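PDB 4MKO: monalysin from Pseudomonas entomophila, which forms pores in host cell membranes as an aerolysin-like toxin, lysing cells and damaging the intestine of infected Drosophila. Local coordinates for residues A[162-167]-A[203-208]; A[88-93]-A[199-204]; A[175-180]-A[211-216]; A[5-10]-A[54-59]; A[216-219]-A[223-226]. One frame throughout, in Å; residues are numbered along the deposited sequence. Where two conformers were deposited one is given.

Contact 1: residues A[162-167]-A[203-208]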
# COMPACT_ATOMS: atom_id res chain seq x y z
N PHE A 162 -1.86 14.25 7.36
CA PHE A 162 -1.61 12.82 7.53
C PHE A 162 -1.03 12.44 8.90
O PHE A 162 -0.41 13.27 9.57
CB PHE A 162 -0.72 12.31 6.37
CG PHE A 162 -1.29 12.61 5.00
CD1 PHE A 162 -2.27 11.79 4.44
CD2 PHE A 162 -0.91 13.75 4.30
CE1 PHE A 162 -2.82 12.09 3.19
CE2 PHE A 162 -1.45 14.05 3.05
CZ PHE A 162 -2.42 13.22 2.50
N ALA A 163 -1.22 11.16 9.30
CA ALA A 163 -0.70 10.61 10.56
C ALA A 163 0.85 10.72 10.60
O ALA A 163 1.42 11.02 11.65
CB ALA A 163 -1.13 9.15 10.71
N TYR A 164 1.49 10.51 9.44
CA TYR A 164 2.94 10.57 9.25
C TYR A 164 3.22 11.30 7.95
O TYR A 164 2.66 10.95 6.90
CB TYR A 164 3.55 9.15 9.18
CG TYR A 164 3.46 8.39 10.48
CD1 TYR A 164 4.45 8.52 11.45
CD2 TYR A 164 2.39 7.54 10.75
CE1 TYR A 164 4.38 7.83 12.66
CE2 TYR A 164 2.31 6.85 11.96
CZ TYR A 164 3.30 7.00 12.91
OH TYR A 164 3.22 6.34 14.12
N SER A 165 4.08 12.32 8.01
CA SER A 165 4.44 13.06 6.82
C SER A 165 5.74 13.82 7.04
O SER A 165 6.23 13.92 8.18
CB SER A 165 3.32 14.05 6.44
OG SER A 165 3.15 15.05 7.43
N LYS A 166 6.32 14.30 5.95
CA LYS A 166 7.51 15.15 5.95
C LYS A 166 7.30 16.28 4.97
O LYS A 166 6.78 16.04 3.88
CB LYS A 166 8.77 14.37 5.55
CG LYS A 166 9.12 13.25 6.53
CD LYS A 166 10.38 12.49 6.16
CE LYS A 166 10.82 11.62 7.32
NZ LYS A 166 12.03 10.81 7.01
N THR A 167 7.67 17.50 5.35
CA THR A 167 7.62 18.62 4.41
C THR A 167 9.04 18.91 3.99
O THR A 167 9.98 18.74 4.79
CB THR A 167 6.90 19.86 4.94
OG1 THR A 167 7.62 20.43 6.03
CG2 THR A 167 5.44 19.60 5.32
N THR A 203 3.20 0.94 11.80
CA THR A 203 4.55 0.38 11.68
C THR A 203 5.13 0.63 10.28
O THR A 203 6.28 1.05 10.16
CB THR A 203 4.55 -1.12 12.05
OG1 THR A 203 4.04 -1.25 13.38
CG2 THR A 203 5.95 -1.74 11.97
N VAL A 204 4.34 0.36 9.22
CA VAL A 204 4.80 0.56 7.84
C VAL A 204 5.16 2.02 7.59
O VAL A 204 6.20 2.27 7.00
CB VAL A 204 3.80 -0.02 6.80
CG1 VAL A 204 4.16 0.37 5.36
CG2 VAL A 204 3.74 -1.55 6.91
N GLN A 205 4.31 2.98 7.99
CA GLN A 205 4.61 4.41 7.77
C GLN A 205 5.84 4.84 8.53
O GLN A 205 6.68 5.51 7.94
CB GLN A 205 3.44 5.30 8.17
CG GLN A 205 2.23 5.18 7.26
CD GLN A 205 1.10 5.95 7.88
OE1 GLN A 205 0.83 7.10 7.51
NE2 GLN A 205 0.43 5.32 8.84
N ARG A 206 5.96 4.43 9.82
CA ARG A 206 7.12 4.79 10.64
C ARG A 206 8.41 4.30 9.98
O ARG A 206 9.34 5.08 9.79
CB ARG A 206 6.98 4.23 12.07
CG ARG A 206 8.03 4.75 13.06
CD ARG A 206 8.23 3.84 14.28
NE ARG A 206 6.97 3.34 14.84
CZ ARG A 206 6.61 2.06 14.86
NH1 ARG A 206 7.44 1.13 14.40
NH2 ARG A 206 5.44 1.70 15.36
N ASN A 207 8.45 3.02 9.58
CA ASN A 207 9.64 2.42 8.99
C ASN A 207 9.95 2.87 7.57
O ASN A 207 11.10 3.22 7.29
CB ASN A 207 9.56 0.92 9.06
CG ASN A 207 9.87 0.40 10.45
OD1 ASN A 207 11.02 0.05 10.75
ND2 ASN A 207 8.87 0.29 11.29
N VAL A 208 8.95 2.86 6.69
CA VAL A 208 9.17 3.21 5.29
C VAL A 208 9.44 4.72 5.10
O VAL A 208 10.42 5.08 4.45
CB VAL A 208 8.00 2.69 4.39
CG1 VAL A 208 8.06 3.28 2.97
CG2 VAL A 208 7.97 1.17 4.35
O HOH W 1 2.47 8.58 5.60
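Y164 and Q205 meet obliquely, and most of the contact between 162-167 and the helical segment 203-208 is made by this pair. Van der Waals touches come first. CD2 of the Y164 ring is the meeting point: it lies 3.6 Å from CB of Q205 and 3.5 Å from the amide carbon CD of Q205. The amide plane stands at 76° to the ring, so the two flat groups are steeply inclined and do not stack. Q205 has CG beside its backbone N (chi1 -69°) and runs extended from there, which carries the amide alongside the tyrosine, toward the water on its carbonyl. A163 adds a light touch, its CB 4.3 Å from OE1 of Q205, and at the other end of the ring CE1 of Y164 comes within 4.5 Å of CB of R206.

The polar link is that water. It lies 2.7 Å from the carbonyl O of Y164 and 2.9 Å from OE1 of Q205, placed to donate to both, although further acceptors compete for its protons. NE2 of Q205 turns back to the carbonyl O of W201 one helical turn earlier, which fixes the amide's rotation, and OH of Y164 is hydrogen-bonded to OD2 of D202. Inside the helix, N207 does something similar: its N and its ND2 reach the carbonyl O of T203 from opposite faces.

The arrangement is that of a helix, 201-211, fastened to the loop that leads into edge strand 165-170 in the main sheet of this aerolysin-like fold, with one tyrosine spanning a helical turn.

Contact 2: residues A[88-93]-A[199-204]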
# COMPACT_ATOMS: atom_id res chain seq x y z
N GLU A 88 -7.73 5.24 5.64
CA GLU A 88 -8.92 6.08 5.80
C GLU A 88 -9.08 6.65 7.20
O GLU A 88 -9.34 7.84 7.34
CB GLU A 88 -10.19 5.32 5.38
CG GLU A 88 -10.40 5.38 3.89
CD GLU A 88 -11.84 5.50 3.43
OE1 GLU A 88 -12.76 5.02 4.14
OE2 GLU A 88 -12.05 6.08 2.35
N THR A 89 -8.88 5.81 8.23
CA THR A 89 -9.01 6.24 9.62
C THR A 89 -7.87 7.19 10.04
O THR A 89 -8.10 8.06 10.88
CB THR A 89 -9.15 5.03 10.57
OG1 THR A 89 -8.00 4.21 10.44
CG2 THR A 89 -10.37 4.19 10.27
N SER A 90 -6.68 7.03 9.45
CA SER A 90 -5.48 7.81 9.76
C SER A 90 -5.44 9.23 9.17
O SER A 90 -4.83 10.10 9.79
CB SER A 90 -4.21 7.05 9.37
OG SER A 90 -3.94 7.09 7.98
N VAL A 91 -6.04 9.48 7.98
CA VAL A 91 -6.02 10.80 7.34
C VAL A 91 -6.91 11.80 8.11
O VAL A 91 -8.00 11.44 8.55
CB VAL A 91 -6.33 10.70 5.81
CG1 VAL A 91 -7.76 10.23 5.54
CG2 VAL A 91 -6.02 12.00 5.08
N ASN A 92 -6.43 13.04 8.29
CA ASN A 92 -7.16 14.08 9.03
C ASN A 92 -7.88 15.07 8.12
O ASN A 92 -8.84 15.72 8.55
CB ASN A 92 -6.21 14.81 9.98
CG ASN A 92 -5.47 13.89 10.94
OD1 ASN A 92 -6.07 13.07 11.64
ND2 ASN A 92 -4.15 14.04 11.00
N ALA A 93 -7.42 15.20 6.88
CA ALA A 93 -7.97 16.14 5.90
C ALA A 93 -8.82 15.43 4.86
O ALA A 93 -8.71 14.21 4.69
CB ALA A 93 -6.84 16.89 5.22
N LEU A 199 2.51 -6.93 9.80
CA LEU A 199 2.79 -5.51 9.90
C LEU A 199 1.44 -4.78 9.89
O LEU A 199 0.46 -5.31 9.36
CB LEU A 199 3.61 -5.07 8.68
CG LEU A 199 5.02 -5.68 8.56
CD1 LEU A 199 5.63 -5.38 7.20
CD2 LEU A 199 5.94 -5.19 9.68
N ASP A 200 1.40 -3.58 10.47
CA ASP A 200 0.22 -2.74 10.45
C ASP A 200 0.60 -1.38 9.84
O ASP A 200 1.78 -1.11 9.59
CB ASP A 200 -0.44 -2.62 11.84
CG ASP A 200 0.42 -2.03 12.94
OD1 ASP A 200 1.31 -1.21 12.63
OD2 ASP A 200 0.16 -2.35 14.12
N TRP A 201 -0.40 -0.54 9.58
CA TRP A 201 -0.21 0.74 8.91
C TRP A 201 0.72 1.70 9.65
O TRP A 201 1.55 2.34 9.01
CB TRP A 201 -1.57 1.36 8.62
CG TRP A 201 -1.54 2.62 7.80
CD1 TRP A 201 -2.24 3.76 8.04
CD2 TRP A 201 -0.80 2.84 6.59
NE1 TRP A 201 -1.99 4.68 7.04
CE2 TRP A 201 -1.14 4.13 6.12
CE3 TRP A 201 0.07 2.04 5.80
CZ2 TRP A 201 -0.58 4.68 4.97
CZ3 TRP A 201 0.60 2.58 4.64
CH2 TRP A 201 0.31 3.91 4.26
N ASP A 202 0.59 1.81 10.99
CA ASP A 202 1.45 2.66 11.82
C ASP A 202 2.92 2.25 11.67
O ASP A 202 3.77 3.11 11.40
CB ASP A 202 0.99 2.59 13.29
CG ASP A 202 1.65 3.63 14.18
OD1 ASP A 202 2.73 3.33 14.74
OD2 ASP A 202 1.09 4.74 14.30
N THR A 203 3.20 0.94 11.80
CA THR A 203 4.55 0.38 11.68
C THR A 203 5.13 0.63 10.28
O THR A 203 6.28 1.05 10.16
CB THR A 203 4.55 -1.12 12.05
OG1 THR A 203 4.04 -1.25 13.38
CG2 THR A 203 5.95 -1.74 11.97
N VAL A 204 4.34 0.36 9.22
CA VAL A 204 4.80 0.56 7.84
C VAL A 204 5.16 2.02 7.59
O VAL A 204 6.20 2.27 7.00
CB VAL A 204 3.80 -0.02 6.80
CG1 VAL A 204 4.16 0.37 5.36
CG2 VAL A 204 3.74 -1.55 6.91
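A single hydrogen bond joins S90 to W201: the indole NE1 donates to OG of S90 over 3.2 Å. The acceptor lies at the edge of the indole, in the ring plane, but the bond is bent, with an N-H...O angle of 145°. OG of S90 has a stronger partner in its own helix, the carbonyl O of F87. Its chi1 of 78° sets OG between the backbone N and the carbonyl carbon, from where it can serve both the helix and the indole.

Van der Waals contact is slight and confined to the same corner of the ring, where CD1 of W201 lies 3.7 Å from OG of S90. Two helix ends meet here: the last turn of helix 85-90, inside the inferred pore-forming region, and the first turn of helix 201-211.

D200 is the N-cap of the second helix: its OD1 takes the capping bond from N of T203 at 3.0 Å, nearly in line with the C-O bond, and also a hydrogen bond from OG1 of T203 at 2.8 Å, above the carboxylate plane. Next along, W201 sends its indole off opposite the main-chain N (chi1 -174°), across to S90; the rest of the ring is packed by F87, L179 and Y58.

Contact 3: residues A[175-180]-A[211-216]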
# COMPACT_ATOMS: atom_id res chain seq x y z
N ASP A 175 6.90 21.27 -0.15
CA ASP A 175 6.34 20.00 -0.64
C ASP A 175 5.88 19.12 0.51
O ASP A 175 6.42 19.24 1.62
CB ASP A 175 7.38 19.27 -1.51
CG ASP A 175 7.62 19.92 -2.86
OD1 ASP A 175 6.94 20.92 -3.17
OD2 ASP A 175 8.47 19.42 -3.62
N LEU A 176 4.89 18.25 0.26
CA LEU A 176 4.36 17.36 1.30
C LEU A 176 4.57 15.90 0.90
O LEU A 176 4.06 15.45 -0.13
CB LEU A 176 2.86 17.66 1.54
CG LEU A 176 2.18 16.85 2.66
CD1 LEU A 176 2.77 17.17 4.04
CD2 LEU A 176 0.67 17.09 2.68
N TYR A 177 5.32 15.16 1.73
CA TYR A 177 5.62 13.76 1.49
C TYR A 177 4.81 12.93 2.45
O TYR A 177 4.82 13.20 3.65
CB TYR A 177 7.12 13.47 1.73
CG TYR A 177 8.02 14.01 0.64
CD1 TYR A 177 8.35 15.36 0.59
CD2 TYR A 177 8.56 13.17 -0.33
CE1 TYR A 177 9.17 15.87 -0.42
CE2 TYR A 177 9.40 13.66 -1.33
CZ TYR A 177 9.70 15.01 -1.37
OH TYR A 177 10.55 15.49 -2.33
N TYR A 178 4.12 11.92 1.94
CA TYR A 178 3.31 11.05 2.78
C TYR A 178 3.12 9.70 2.06
O TYR A 178 3.45 9.59 0.87
CB TYR A 178 1.93 11.71 3.11
CG TYR A 178 1.05 11.82 1.88
CD1 TYR A 178 1.22 12.85 0.96
CD2 TYR A 178 0.10 10.83 1.59
CE1 TYR A 178 0.43 12.94 -0.19
CE2 TYR A 178 -0.67 10.89 0.43
CZ TYR A 178 -0.51 11.96 -0.45
OH TYR A 178 -1.23 11.99 -1.62
N LEU A 179 2.58 8.70 2.77
CA LEU A 179 2.26 7.42 2.15
C LEU A 179 0.76 7.21 2.14
O LEU A 179 0.07 7.66 3.04
CB LEU A 179 2.89 6.22 2.91
CG LEU A 179 4.39 6.26 3.23
CD1 LEU A 179 4.80 4.95 3.94
CD2 LEU A 179 5.23 6.44 1.96
N SER A 180 0.26 6.45 1.15
CA SER A 180 -1.12 6.01 1.11
C SER A 180 -1.13 4.52 0.86
O SER A 180 -0.11 3.95 0.46
CB SER A 180 -1.93 6.74 0.05
OG SER A 180 -1.71 6.22 -1.25
N GLU A 211 11.78 6.51 8.87
CA GLU A 211 13.13 5.98 9.09
C GLU A 211 13.92 5.68 7.80
O GLU A 211 15.13 5.83 7.83
CB GLU A 211 13.08 4.76 10.02
CG GLU A 211 12.56 5.14 11.40
CD GLU A 211 12.38 4.07 12.46
OE1 GLU A 211 12.93 2.96 12.30
OE2 GLU A 211 11.72 4.38 13.48
N ASN A 212 13.25 5.28 6.70
CA ASN A 212 13.93 4.86 5.46
C ASN A 212 13.85 5.77 4.25
O ASN A 212 14.36 5.40 3.18
CB ASN A 212 13.45 3.50 5.04
CG ASN A 212 14.21 2.43 5.73
OD1 ASN A 212 15.36 2.15 5.40
ND2 ASN A 212 13.58 1.84 6.75
N TYR A 213 13.16 6.87 4.34
CA TYR A 213 13.17 7.77 3.21
C TYR A 213 13.64 9.11 3.72
O TYR A 213 13.24 9.54 4.80
CB TYR A 213 11.81 7.87 2.49
CG TYR A 213 11.87 8.82 1.32
CD1 TYR A 213 12.65 8.54 0.20
CD2 TYR A 213 11.22 10.05 1.37
CE1 TYR A 213 12.77 9.45 -0.85
CE2 TYR A 213 11.31 10.96 0.31
CZ TYR A 213 12.10 10.66 -0.78
OH TYR A 213 12.22 11.58 -1.80
N ASN A 214 14.49 9.74 2.93
CA ASN A 214 15.08 11.02 3.25
C ASN A 214 14.74 11.99 2.10
O ASN A 214 15.38 11.91 1.05
CB ASN A 214 16.59 10.83 3.41
CG ASN A 214 17.31 12.04 3.91
OD1 ASN A 214 16.89 13.17 3.69
ND2 ASN A 214 18.43 11.83 4.60
N PRO A 215 13.72 12.88 2.27
CA PRO A 215 13.35 13.79 1.17
C PRO A 215 14.50 14.72 0.80
O PRO A 215 14.63 15.12 -0.36
CB PRO A 215 12.17 14.60 1.73
CG PRO A 215 11.67 13.83 2.89
CD PRO A 215 12.85 13.08 3.45
N GLY A 216 15.35 15.01 1.80
CA GLY A 216 16.50 15.88 1.64
C GLY A 216 17.43 15.49 0.52
O GLY A 216 17.88 16.35 -0.23
O HOH W 2 13.12 14.70 -2.56
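Y213, the first residue of 211-216 to meet the other strand, sets its phenol against the ring of Y177. CE2 of Y213 is 3.6 Å from CD2 of Y177, and OH of Y213 is 3.5 Å from CE2 of Y177. The ring centroids are 5.7 Å apart and the planes make 34°, an oblique pairing. Y213 reaches out from its short strand on a fully extended chi1 (180°), and its hydroxyl goes on to a hydrogen bond with OD1 of N218. The backbone carbonyl of Y213 takes a bond from NZ of K166.

Past N214 the chain brings P215 over the Y177 ring. CB of P215 sits 3.9 Å from the ring centroid and 11° off the normal, a CH-pi contact nearly over the centre of that face. The Y177 ring thus has proline carbon over its face and CE2 and OH of Y213 against its CD2 and CE2 atoms.

A water ties the polar ends together. It lies 2.7 Å from OH of Y177, donates to the carbonyl O of P215 at the same distance, and makes a weak, longer bond to OH of Y213. The phenol oxygen of Y177, in a buried contact, is thereby given a partner.

Strand 173-191 runs between strands 136-151 and 165-170. On Y177's flanks are N150 from the former and Q168 from the latter, with W226 also against it; helix 201-211, which leads into Y213, covers the neighbouring L179.

Contact 4: residues A[5-10]-A[54-59]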
# COMPACT_ATOMS: atom_id res chain seq x y z
N ASP A 5 15.11 -3.31 6.37
CA ASP A 5 16.19 -3.74 5.48
C ASP A 5 16.13 -5.27 5.28
O ASP A 5 16.71 -5.78 4.32
CB ASP A 5 17.58 -3.25 5.99
CG ASP A 5 17.93 -3.44 7.46
OD1 ASP A 5 17.02 -3.69 8.27
OD2 ASP A 5 19.12 -3.29 7.82
N GLN A 6 15.41 -5.99 6.16
CA GLN A 6 15.25 -7.44 6.04
C GLN A 6 14.38 -7.85 4.86
O GLN A 6 14.46 -9.00 4.43
CB GLN A 6 14.66 -8.05 7.34
CG GLN A 6 13.15 -7.85 7.54
CD GLN A 6 12.69 -8.29 8.90
OE1 GLN A 6 12.47 -9.48 9.14
NE2 GLN A 6 12.51 -7.33 9.81
N TYR A 7 13.48 -6.95 4.39
CA TYR A 7 12.55 -7.31 3.34
C TYR A 7 13.17 -7.16 1.95
O TYR A 7 13.92 -6.20 1.74
CB TYR A 7 11.24 -6.49 3.44
CG TYR A 7 10.58 -6.60 4.80
CD1 TYR A 7 10.08 -7.81 5.26
CD2 TYR A 7 10.49 -5.49 5.63
CE1 TYR A 7 9.51 -7.93 6.52
CE2 TYR A 7 9.90 -5.59 6.89
CZ TYR A 7 9.42 -6.81 7.33
OH TYR A 7 8.83 -6.92 8.57
N PRO A 8 12.86 -8.09 1.02
CA PRO A 8 13.44 -8.00 -0.33
C PRO A 8 12.68 -6.96 -1.16
O PRO A 8 11.66 -6.44 -0.71
CB PRO A 8 13.19 -9.41 -0.90
CG PRO A 8 11.91 -9.84 -0.24
CD PRO A 8 11.98 -9.27 1.15
N THR A 9 13.17 -6.70 -2.39
CA THR A 9 12.55 -5.76 -3.33
C THR A 9 12.00 -6.57 -4.52
O THR A 9 12.70 -7.42 -5.06
CB THR A 9 13.58 -4.71 -3.78
OG1 THR A 9 14.04 -4.00 -2.64
CG2 THR A 9 12.99 -3.70 -4.79
N LYS A 10 10.74 -6.30 -4.89
CA LYS A 10 10.07 -7.04 -5.97
C LYS A 10 9.53 -6.08 -7.00
O LYS A 10 9.05 -5.01 -6.65
CB LYS A 10 8.94 -7.91 -5.41
CG LYS A 10 9.36 -8.90 -4.32
CD LYS A 10 10.26 -10.00 -4.90
CE LYS A 10 10.98 -10.77 -3.84
NZ LYS A 10 11.85 -11.80 -4.46
N PRO A 54 4.79 3.37 -6.30
CA PRO A 54 4.59 2.29 -5.32
C PRO A 54 5.89 2.13 -4.54
O PRO A 54 6.96 2.31 -5.13
CB PRO A 54 4.34 1.02 -6.18
CG PRO A 54 4.28 1.49 -7.62
CD PRO A 54 4.98 2.83 -7.67
N VAL A 55 5.81 1.76 -3.25
CA VAL A 55 7.05 1.58 -2.48
C VAL A 55 7.08 0.28 -1.67
O VAL A 55 8.17 -0.17 -1.30
CB VAL A 55 7.39 2.79 -1.56
CG1 VAL A 55 7.83 4.01 -2.39
CG2 VAL A 55 6.22 3.15 -0.61
N PHE A 56 5.90 -0.23 -1.29
CA PHE A 56 5.88 -1.40 -0.42
C PHE A 56 4.60 -2.19 -0.61
O PHE A 56 3.61 -1.66 -1.12
CB PHE A 56 5.99 -0.91 1.05
CG PHE A 56 6.60 -1.93 2.00
CD1 PHE A 56 7.98 -2.10 2.06
CD2 PHE A 56 5.80 -2.67 2.86
CE1 PHE A 56 8.55 -3.04 2.93
CE2 PHE A 56 6.37 -3.59 3.75
CZ PHE A 56 7.74 -3.78 3.77
N ALA A 57 4.62 -3.45 -0.23
CA ALA A 57 3.41 -4.27 -0.28
C ALA A 57 3.46 -5.14 0.94
O ALA A 57 4.53 -5.67 1.25
CB ALA A 57 3.37 -5.11 -1.54
N TYR A 58 2.35 -5.25 1.66
CA TYR A 58 2.39 -6.09 2.86
C TYR A 58 1.08 -6.81 3.08
O TYR A 58 0.07 -6.48 2.44
CB TYR A 58 2.85 -5.31 4.11
CG TYR A 58 1.84 -4.32 4.63
CD1 TYR A 58 1.75 -3.04 4.10
CD2 TYR A 58 1.00 -4.65 5.69
CE1 TYR A 58 0.84 -2.11 4.59
CE2 TYR A 58 0.08 -3.73 6.19
CZ TYR A 58 -0.00 -2.46 5.62
OH TYR A 58 -0.89 -1.54 6.09
N LEU A 59 1.09 -7.76 4.01
CA LEU A 59 -0.10 -8.55 4.32
C LEU A 59 -0.77 -7.97 5.56
O LEU A 59 -0.15 -7.91 6.63
CB LEU A 59 0.31 -10.01 4.55
CG LEU A 59 0.76 -10.80 3.32
CD1 LEU A 59 1.17 -12.21 3.72
CD2 LEU A 59 -0.33 -10.85 2.27
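F56 points the edge of its ring at the face of Y7, and these two side chains make almost all of the contact between 5-10 and 54-59. The atom that does the touching is CZ of F56, 3.7 Å from CD2 of Y7 and 4.1 Å from CG of Y7; CE1 of F56 is also 4.1 Å from that CD2. The planes stand at 79° with centroids 5.7 Å apart, an offset edge-to-face pair: the phenylalanine is aimed at the CG-CD2 side of the tyrosine and not at its middle. CD2 of Y7 lies near the plane of the F56 ring, at its edge.

The chi1 of F56 (-153°) turns the ring away from the main-chain N and swings it out from the strand to meet the N-terminal segment. Y7 takes the other course, with CG beside its backbone N (chi1 -55°). One face of its ring is covered by its neighbour Q6, whose CG sits 3.6 Å above the plane, over the centre. The far end of Y7 is polar and is held by a hydrogen bond from OH to OE1 of Q28.

Other aromatics close round the pair. F4 meets both rings, edge-to-face with Y7, while W31 stands edge-to-face to F56, and L199 packs against Y7.

F56 itself sits in a classic beta bulge: it and V55 both face V146 on strand 136-151. An aromatic cluster therefore fastens the N-terminal segment, which runs into short strand 9-10, over the bulged strand 46-67 of the mixed sheet.

Contact 5: residues A[216-219]-A[223-226]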
# COMPACT_ATOMS: atom_id res chain seq x y z
N GLY A 216 15.35 15.01 1.80
CA GLY A 216 16.50 15.88 1.64
C GLY A 216 17.43 15.49 0.52
O GLY A 216 17.88 16.35 -0.23
N SER A 217 17.74 14.21 0.40
CA SER A 217 18.62 13.67 -0.63
C SER A 217 17.83 12.84 -1.65
O SER A 217 18.42 12.30 -2.58
CB SER A 217 19.69 12.79 0.03
OG SER A 217 19.10 11.79 0.85
N ASN A 218 16.48 12.71 -1.47
CA ASN A 218 15.63 11.84 -2.30
C ASN A 218 16.27 10.44 -2.33
O ASN A 218 16.54 9.86 -3.39
CB ASN A 218 15.40 12.42 -3.73
CG ASN A 218 14.48 11.56 -4.58
OD1 ASN A 218 13.57 10.88 -4.07
ND2 ASN A 218 14.73 11.53 -5.90
N SER A 219 16.59 9.93 -1.13
CA SER A 219 17.23 8.64 -1.04
C SER A 219 16.79 7.88 0.20
O SER A 219 15.98 8.38 0.99
CB SER A 219 18.75 8.79 -1.07
OG SER A 219 19.23 9.24 0.19
N SER A 223 13.72 6.06 -4.22
CA SER A 223 13.84 7.43 -4.71
C SER A 223 12.70 7.71 -5.67
O SER A 223 12.27 6.80 -6.41
CB SER A 223 15.16 7.64 -5.46
OG SER A 223 16.29 7.44 -4.62
N PHE A 224 12.21 8.95 -5.68
CA PHE A 224 11.21 9.32 -6.67
C PHE A 224 11.94 9.60 -7.97
O PHE A 224 13.08 10.10 -7.97
CB PHE A 224 10.50 10.60 -6.27
CG PHE A 224 9.46 10.43 -5.20
CD1 PHE A 224 9.80 10.53 -3.86
CD2 PHE A 224 8.13 10.19 -5.53
CE1 PHE A 224 8.82 10.40 -2.86
CE2 PHE A 224 7.15 10.06 -4.54
CZ PHE A 224 7.51 10.17 -3.20
N ASP A 225 11.27 9.29 -9.09
CA ASP A 225 11.81 9.59 -10.41
C ASP A 225 11.11 10.88 -10.93
O ASP A 225 10.01 10.82 -11.48
CB ASP A 225 11.62 8.39 -11.35
CG ASP A 225 11.96 8.69 -12.80
OD1 ASP A 225 12.74 9.66 -13.06
OD2 ASP A 225 11.43 7.99 -13.69
N TRP A 226 11.77 12.05 -10.75
CA TRP A 226 11.19 13.33 -11.13
C TRP A 226 10.94 13.50 -12.64
O TRP A 226 10.16 14.39 -13.02
CB TRP A 226 12.01 14.51 -10.60
CG TRP A 226 12.43 14.39 -9.17
CD1 TRP A 226 13.71 14.45 -8.69
CD2 TRP A 226 11.58 14.26 -8.02
NE1 TRP A 226 13.71 14.37 -7.32
CE2 TRP A 226 12.42 14.23 -6.88
CE3 TRP A 226 10.18 14.12 -7.83
CZ2 TRP A 226 11.92 14.07 -5.58
CZ3 TRP A 226 9.69 13.99 -6.54
CH2 TRP A 226 10.55 13.99 -5.43
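N218 reaches across to 223-226 with its side chain anti to the backbone N, and following it outward gives most of the contact. CB starts out toward the facing segment. CG comes next, packed 3.7 Å from CZ2 of W226; the amide is tilted by 36° to the indole and slides past it in the opposite sense. At the tip the two amide atoms divide the backbone of F224 between them. OD1 accepts from N of F224 at 2.9 Å, in the carbonyl plane and on a lone pair, with a fairly straight N-H...O angle of 164°. ND2 donates to the carbonyl O of F224 at 3.0 Å, again on a lone pair and with the acceptor close to the amide plane, at 169°. The side-chain amide thus pairs with one residue's N-H and C=O much as a neighbouring beta strand would, and this pins its rotation. OD1 has a further partner in OH of Y213.

The motif is a G1 beta bulge, in which N218 and S219 both face N214, closing the turn between short strands 213-214 and 219-220. N218 here has positive phi and psi.

ND2 also lies 3.3 Å from NE1 of W226, but both are donors and form no bond. Back at the main chain, OG of S223 donates to the carbonyl O of N218 over 2.7 Å, from a position tilted out of the carbonyl plane.

How the contacts relate
Helix 201-211 links the first two contacts, which share T203 and V204 and have centres about 8 Å apart; F162 of contact 1 also packs on V91 of contact 2. Contact 3 lies about 7 Å from contact 1 by centres, joined where O of K166 bonds N of Y177 as neighbouring strands. Its second segment leads directly into contact 5 through G216. On the helix's sheet-facing side, V204 and V208 pack on Y58, F56 and V55, tying contact 1 to contact 4. Contacts 2 and 5 are farthest apart, about 23 Å between centres. A bound mercury ion lies about 6 Å from the side chain of F56.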